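Local structure of inactive glucansucrase (Lactobacillus reuteri, 5JBD) at residues Met341-Gly344 with Glu345-Leu349; Thr437-Gln440 with Tyr441-Tyr444. The protein is an inactive glucansucrase of glycoside hydrolase family 70, built round a TIM-type barrel, with a calcium ion bound in the model. All blocks are in the same frame, centred on the assembly; numbering follows the deposited sequence.

Contact 1 of 2, residues Met341-Gly344 with Glu345-Leu349; sequences MDSG and EFYTL
In the first turn of helix 343-354 the amides of Tyr-347 and Thr-348 bond to the carbonyls four residues back, Tyr-347 N to Ser-343 O at 3.1 Å and Thr-348 N to Gly-344 O at 3.0 Å, while Glu-345 N makes a weak bond to Asp-342 O. Asp-342, the centre of an inverse gamma turn, directs CG anti to its own N (chi1 -173°), which lays OD2 against CB of Glu-345, 3.4 Å away. The two carboxylates, their planes 46° apart, keep OD2 of Asp-342 4.6 Å from OE1 of Glu-345. That nearness of like charges is probably eased by Ser-369 OG and Ile-370 N, which hold the Asp-342 oxygens, and by a long, weak ion pair from Glu-345 to Arg-373. In the barrel this is a strand-to-helix junction: strand 340-341 lies beside strand 385-388 in the parallel sheet, and helix 343-354 follows almost at once. Tyr-347 swings CG beside its backbone N (chi1 -68°), bringing CD2 within 3.2 Å of Ser-343 O. CD2 of Phe-346 stands 3.7 Å above the centre of one face of the Tyr-347 ring, and Phe-346 also stacks with Phe-388. Thr-348 OG1 is hydrogen-bonded to Asn-368 O and lies 3.0 Å from Gly-344 O as well; which carbonyl takes its one proton is left open.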
ATOM      1  N   MET A 341     -15.694  -1.373   0.333  1.00 22.04           N
ATOM      2  CA  MET A 341     -15.269  -0.062   0.892  1.00 21.02           C
ATOM      3  C   MET A 341     -16.035   1.088   0.240  1.00 21.09           C
ATOM      4  O   MET A 341     -15.882   1.351  -0.955  1.00 20.60           O
ATOM      5  CB  MET A 341     -13.755   0.165   0.724  1.00 22.40           C
ATOM      6  CG  MET A 341     -13.228   1.350   1.522  1.00 22.75           C
ATOM      7  SD  MET A 341     -11.427   1.429   1.670  1.00 22.49           S
ATOM      8  CE  MET A 341     -11.015   2.633   0.410  1.00 21.78           C
ATOM      9  N   ASP A 342     -16.861   1.775   1.027  1.00 21.13           N
ATOM     10  CA  ASP A 342     -17.698   2.875   0.519  1.00 21.56           C
ATOM     11  C   ASP A 342     -16.893   4.178   0.406  1.00 21.51           C
ATOM     12  O   ASP A 342     -17.075   5.120   1.190  1.00 22.88           O
ATOM     13  CB  ASP A 342     -18.948   3.042   1.410  1.00 20.96           C
ATOM     14  CG  ASP A 342     -19.953   4.043   0.860  1.00 20.41           C
ATOM     15  OD1 ASP A 342     -19.919   4.416  -0.343  1.00 20.70           O
ATOM     16  OD2 ASP A 342     -20.820   4.449   1.640  1.00 20.24           O
ATOM     17  N   SER A 343     -16.012   4.225  -0.592  1.00 21.41           N
ATOM     18  CA  SER A 343     -15.182   5.403  -0.815  1.00 22.04           C
ATOM     19  C   SER A 343     -16.013   6.633  -1.184  1.00 22.08           C
ATOM     20  O   SER A 343     -15.611   7.764  -0.889  1.00 21.83           O
ATOM     21  CB  SER A 343     -14.099   5.128  -1.877  1.00 22.11           C
ATOM     22  OG  SER A 343     -14.630   4.934  -3.168  1.00 22.81           O
ATOM     23  N   GLY A 344     -17.161   6.409  -1.843  1.00 21.19           N
ATOM     24  CA  GLY A 344     -18.096   7.467  -2.164  1.00 22.96           C
ATOM     25  C   GLY A 344     -18.462   8.326  -0.968  1.00 23.03           C
ATOM     26  O   GLY A 344     -18.496   9.544  -1.079  1.00 22.16           O
ATOM     27  N   GLU A 345     -18.694   7.677   0.176  1.00 22.46           N
ATOM     28  CA  GLU A 345     -19.028   8.382   1.409  1.00 22.97           C
ATOM     29  C   GLU A 345     -17.890   9.283   1.870  1.00 23.07           C
ATOM     30  O   GLU A 345     -18.136  10.399   2.334  1.00 20.75           O
ATOM     31  CB  GLU A 345     -19.423   7.397   2.527  1.00 22.77           C
ATOM     32  CG  GLU A 345     -19.685   8.005   3.905  1.00 24.21           C
ATOM     33  CD  GLU A 345     -20.976   8.831   3.990  1.00 27.42           C
ATOM     34  OE1 GLU A 345     -21.820   8.732   3.082  1.00 28.54           O
ATOM     35  OE2 GLU A 345     -21.144   9.602   4.967  1.00 25.28           O
ATOM     36  N   PHE A 346     -16.658   8.787   1.759  1.00 21.95           N
ATOM     37  CA  PHE A 346     -15.484   9.599   2.101  1.00 22.76           C
ATOM     38  C   PHE A 346     -15.380  10.878   1.260  1.00 22.11           C
ATOM     39  O   PHE A 346     -15.210  11.971   1.810  1.00 20.67           O
ATOM     40  CB  PHE A 346     -14.191   8.774   1.976  1.00 23.21           C
ATOM     41  CG  PHE A 346     -12.949   9.616   1.922  1.00 23.43           C
ATOM     42  CD1 PHE A 346     -12.426  10.175   3.080  1.00 24.34           C
ATOM     43  CD2 PHE A 346     -12.325   9.877   0.707  1.00 23.64           C
ATOM     44  CE1 PHE A 346     -11.277  10.967   3.031  1.00 24.51           C
ATOM     45  CE2 PHE A 346     -11.187  10.673   0.650  1.00 24.82           C
ATOM     46  CZ  PHE A 346     -10.673  11.223   1.807  1.00 24.46           C
ATOM     47  N   TYR A 347     -15.501  10.741  -0.063  1.00 22.33           N
ATOM     48  CA  TYR A 347     -15.436  11.904  -0.942  1.00 23.22           C
ATOM     49  C   TYR A 347     -16.594  12.871  -0.675  1.00 23.30           C
ATOM     50  O   TYR A 347     -16.397  14.079  -0.679  1.00 23.26           O
ATOM     51  CB  TYR A 347     -15.339  11.515  -2.421  1.00 23.80           C
ATOM     52  CG  TYR A 347     -14.012  10.858  -2.731  1.00 24.70           C
ATOM     53  CD1 TYR A 347     -12.813  11.587  -2.674  1.00 26.30           C
ATOM     54  CD2 TYR A 347     -13.936   9.487  -3.010  1.00 26.61           C
ATOM     55  CE1 TYR A 347     -11.583  10.970  -2.913  1.00 26.28           C
ATOM     56  CE2 TYR A 347     -12.718   8.866  -3.252  1.00 26.72           C
ATOM     57  CZ  TYR A 347     -11.545   9.610  -3.202  1.00 27.29           C
ATOM     58  OH  TYR A 347     -10.352   8.975  -3.443  1.00 25.52           O
ATOM     59  N   THR A 348     -17.776  12.338  -0.385  1.00 22.76           N
ATOM     60  CA  THR A 348     -18.923  13.173  -0.048  1.00 22.62           C
ATOM     61  C   THR A 348     -18.685  13.966   1.242  1.00 22.14           C
ATOM     62  O   THR A 348     -18.915  15.185   1.288  1.00 23.26           O
ATOM     63  CB  THR A 348     -20.205  12.322   0.043  1.00 22.01           C
ATOM     64  OG1 THR A 348     -20.510  11.802  -1.262  1.00 22.13           O
ATOM     65  CG2 THR A 348     -21.385  13.144   0.537  1.00 22.30           C
ATOM     66  N   LEU A 349     -18.236  13.282   2.276  1.00 22.52           N
ATOM     67  CA  LEU A 349     -17.890  13.952   3.529  1.00 23.15           C
ATOM     68  C   LEU A 349     -16.887  15.087   3.287  1.00 23.17           C
ATOM     69  O   LEU A 349     -17.092  16.200   3.774  1.00 23.16           O
ATOM     70  CB  LEU A 349     -17.323  12.963   4.539  1.00 23.33           C
ATOM     71  CG  LEU A 349     -18.329  11.985   5.157  1.00 23.91           C
ATOM     72  CD1 LEU A 349     -17.605  10.835   5.846  1.00 23.02           C
ATOM     73  CD2 LEU A 349     -19.262  12.677   6.145  1.00 24.17           C
TER

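Contact 2 of 2, residues Thr437-Gln440 with Tyr441-Tyr444; sequences TNKQ and YAQY
Tyr-444 places CG beside its backbone N (chi1 -73°), and this carries the ring back across the turn until its hydroxyl meets Lys-439; the lysine chain runs extended to CE, and a bend at its end (chi4 -67°) turns NZ to the carbonyls of Gln-434, Lys-436 and Pro-607. Tyr-444 OH donates to Lys-439 O at 2.8 Å, in the carbonyl plane and on a lone pair, with a C=O...donor angle of 124°. Alongside this bond, CE1 of the ring rests 3.8 Å from Lys-439 CB, and Thr-437 O comes to CE2 obliquely. A water donates to Asn-438 OD1 (3.0 Å) and, weakly, to Tyr-444 OH; Asn-438 itself centres an inverse gamma turn. The methylenes of Lys-439 follow the returning backbone, CD 3.3 Å from Gln-443 O and 4.0 Å from Ala-442 CB. At the bend, Gln-440 CB sits squarely over one face of Tyr-441, a CH-pi contact 3.8 Å from the ring centroid. Asp-433 grips the same bend through the amides of Gln-440, Tyr-441 and Ala-442. The doubled-back loop thus joins helix 420-434 to helix 446-455, with Tyr-441 against helix 392-406 and Tyr-444 touching Ser-610, between strands 596-605 and 612-618.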
ATOM      1  N   THR A 437      -8.745  28.086  12.694  1.00 36.39           N
ATOM      2  CA  THR A 437     -10.113  28.234  12.172  1.00 36.13           C
ATOM      3  C   THR A 437     -10.070  28.211  10.631  1.00 37.28           C
ATOM      4  O   THR A 437     -10.746  27.390  10.002  1.00 35.85           O
ATOM      5  CB  THR A 437     -10.749  29.525  12.702  1.00 36.50           C
ATOM      6  OG1 THR A 437     -10.895  29.420  14.126  1.00 36.00           O
ATOM      7  CG2 THR A 437     -12.122  29.782  12.068  1.00 37.75           C
ATOM      8  N   ASN A 438      -9.246  29.081  10.037  1.00 35.51           N
ATOM      9  CA  ASN A 438      -9.103  29.178   8.580  1.00 36.02           C
ATOM     10  C   ASN A 438      -8.008  28.294   8.055  1.00 37.15           C
ATOM     11  O   ASN A 438      -6.927  28.771   7.709  1.00 36.31           O
ATOM     12  CB  ASN A 438      -8.839  30.608   8.167  1.00 40.52           C
ATOM     13  CG  ASN A 438     -10.025  31.455   8.381  1.00 42.54           C
ATOM     14  OD1 ASN A 438     -11.011  31.357   7.649  1.00 39.14           O
ATOM     15  ND2 ASN A 438      -9.971  32.252   9.430  1.00 46.03           N
ATOM     16  N   LYS A 439      -8.323  27.006   7.958  1.00 32.44           N
ATOM     17  CA  LYS A 439      -7.356  26.002   7.558  1.00 32.59           C
ATOM     18  C   LYS A 439      -7.047  26.134   6.070  1.00 33.08           C
ATOM     19  O   LYS A 439      -7.940  26.335   5.269  1.00 33.90           O
ATOM     20  CB  LYS A 439      -7.884  24.594   7.868  1.00 30.93           C
ATOM     21  CG  LYS A 439      -8.340  24.357   9.308  1.00 30.01           C
ATOM     22  CD  LYS A 439      -8.770  22.901   9.536  1.00 29.06           C
ATOM     23  CE  LYS A 439      -9.813  22.776  10.646  1.00 27.65           C
ATOM     24  NZ  LYS A 439      -9.292  23.125  11.990  1.00 27.26           N
ATOM     25  N   GLN A 440      -5.772  26.065   5.722  1.00 34.94           N
ATOM     26  CA  GLN A 440      -5.312  26.119   4.329  1.00 38.04           C
ATOM     27  C   GLN A 440      -5.153  24.742   3.700  1.00 37.96           C
ATOM     28  O   GLN A 440      -5.266  24.611   2.479  1.00 37.00           O
ATOM     29  CB  GLN A 440      -3.963  26.861   4.243  1.00 42.17           C
ATOM     30  CG  GLN A 440      -4.045  28.342   4.559  1.00 43.89           C
ATOM     31  CD  GLN A 440      -4.950  29.049   3.585  1.00 49.01           C
ATOM     32  OE1 GLN A 440      -4.597  29.301   2.420  1.00 50.01           O
ATOM     33  NE2 GLN A 440      -6.154  29.337   4.052  1.00 47.99           N
ATOM     34  N   TYR A 441      -4.869  23.732   4.531  1.00 37.28           N
ATOM     35  CA  TYR A 441      -4.533  22.386   4.066  1.00 35.24           C
ATOM     36  C   TYR A 441      -5.375  21.282   4.698  1.00 33.73           C
ATOM     37  O   TYR A 441      -5.780  20.354   4.009  1.00 37.86           O
ATOM     38  CB  TYR A 441      -3.052  22.091   4.338  1.00 37.34           C
ATOM     39  CG  TYR A 441      -2.104  23.206   3.937  1.00 38.33           C
ATOM     40  CD1 TYR A 441      -2.031  23.636   2.616  1.00 39.13           C
ATOM     41  CD2 TYR A 441      -1.288  23.839   4.889  1.00 41.69           C
ATOM     42  CE1 TYR A 441      -1.180  24.661   2.241  1.00 41.11           C
ATOM     43  CE2 TYR A 441      -0.426  24.870   4.522  1.00 41.65           C
ATOM     44  CZ  TYR A 441      -0.378  25.277   3.199  1.00 43.02           C
ATOM     45  OH  TYR A 441       0.474  26.287   2.814  1.00 45.60           O
ATOM     46  N   ALA A 442      -5.579  21.351   6.005  1.00 31.81           N
ATOM     47  CA  ALA A 442      -6.292  20.324   6.752  1.00 31.08           C
ATOM     48  C   ALA A 442      -7.808  20.413   6.562  1.00 30.38           C
ATOM     49  O   ALA A 442      -8.353  21.457   6.221  1.00 28.95           O
ATOM     50  CB  ALA A 442      -5.966  20.428   8.238  1.00 31.77           C
ATOM     51  N   GLN A 443      -8.470  19.290   6.820  1.00 28.88           N
ATOM     52  CA  GLN A 443      -9.921  19.190   6.659  1.00 27.95           C
ATOM     53  C   GLN A 443     -10.675  20.065   7.630  1.00 27.57           C
ATOM     54  O   GLN A 443     -10.349  20.117   8.803  1.00 28.54           O
ATOM     55  CB  GLN A 443     -10.370  17.730   6.860  1.00 26.95           C
ATOM     56  CG  GLN A 443     -10.030  16.840   5.693  1.00 26.93           C
ATOM     57  CD  GLN A 443     -10.943  17.099   4.525  1.00 27.26           C
ATOM     58  OE1 GLN A 443     -10.536  17.646   3.499  1.00 29.32           O
ATOM     59  NE2 GLN A 443     -12.181  16.717   4.675  1.00 26.18           N
ATOM     60  N   TYR A 444     -11.715  20.731   7.129  1.00 29.01           N
ATOM     61  CA  TYR A 444     -12.703  21.397   7.976  1.00 27.14           C
ATOM     62  C   TYR A 444     -13.695  20.367   8.540  1.00 26.95           C
ATOM     63  O   TYR A 444     -13.871  19.285   7.976  1.00 27.49           O
ATOM     64  CB  TYR A 444     -13.465  22.448   7.173  1.00 28.50           C
ATOM     65  CG  TYR A 444     -12.683  23.707   6.845  1.00 28.20           C
ATOM     66  CD1 TYR A 444     -11.657  23.698   5.900  1.00 29.76           C
ATOM     67  CD2 TYR A 444     -12.970  24.900   7.483  1.00 29.67           C
ATOM     68  CE1 TYR A 444     -10.926  24.847   5.617  1.00 30.89           C
ATOM     69  CE2 TYR A 444     -12.258  26.061   7.200  1.00 30.95           C
ATOM     70  CZ  TYR A 444     -11.235  26.028   6.270  1.00 31.79           C
ATOM     71  OH  TYR A 444     -10.526  27.189   5.992  1.00 34.94           O
TER
HETATM   72  O   HOH W   1     -13.016  29.348   6.595  1.00 31.95           O

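Contact 1 is largely buried beside the parallel barrel sheet, whereas contact 2 is a partly buried loop further from the chain centre (about 26 Å against 19 Å, centre to centre). Their centres are about 20 Å apart and their nearest atoms about 5 Å, without touching. Helix 446-455 links them: Gln-449 packs on Leu-349 of contact 1 and bonds Tyr-444 O of contact 2. Helix 343-354 does so too, since its last residue, Gly-354, pairs with the Tyr-444 backbone. In 343-349 regular helical bonds carry the backbone, with the Asp-342 carboxylate held from outside by Ser-369 and Ile-370; in 437-444, which has no regular secondary structure, a tyrosine hydroxyl, a lysine and an aspartate from the preceding helix bind backbone atoms instead.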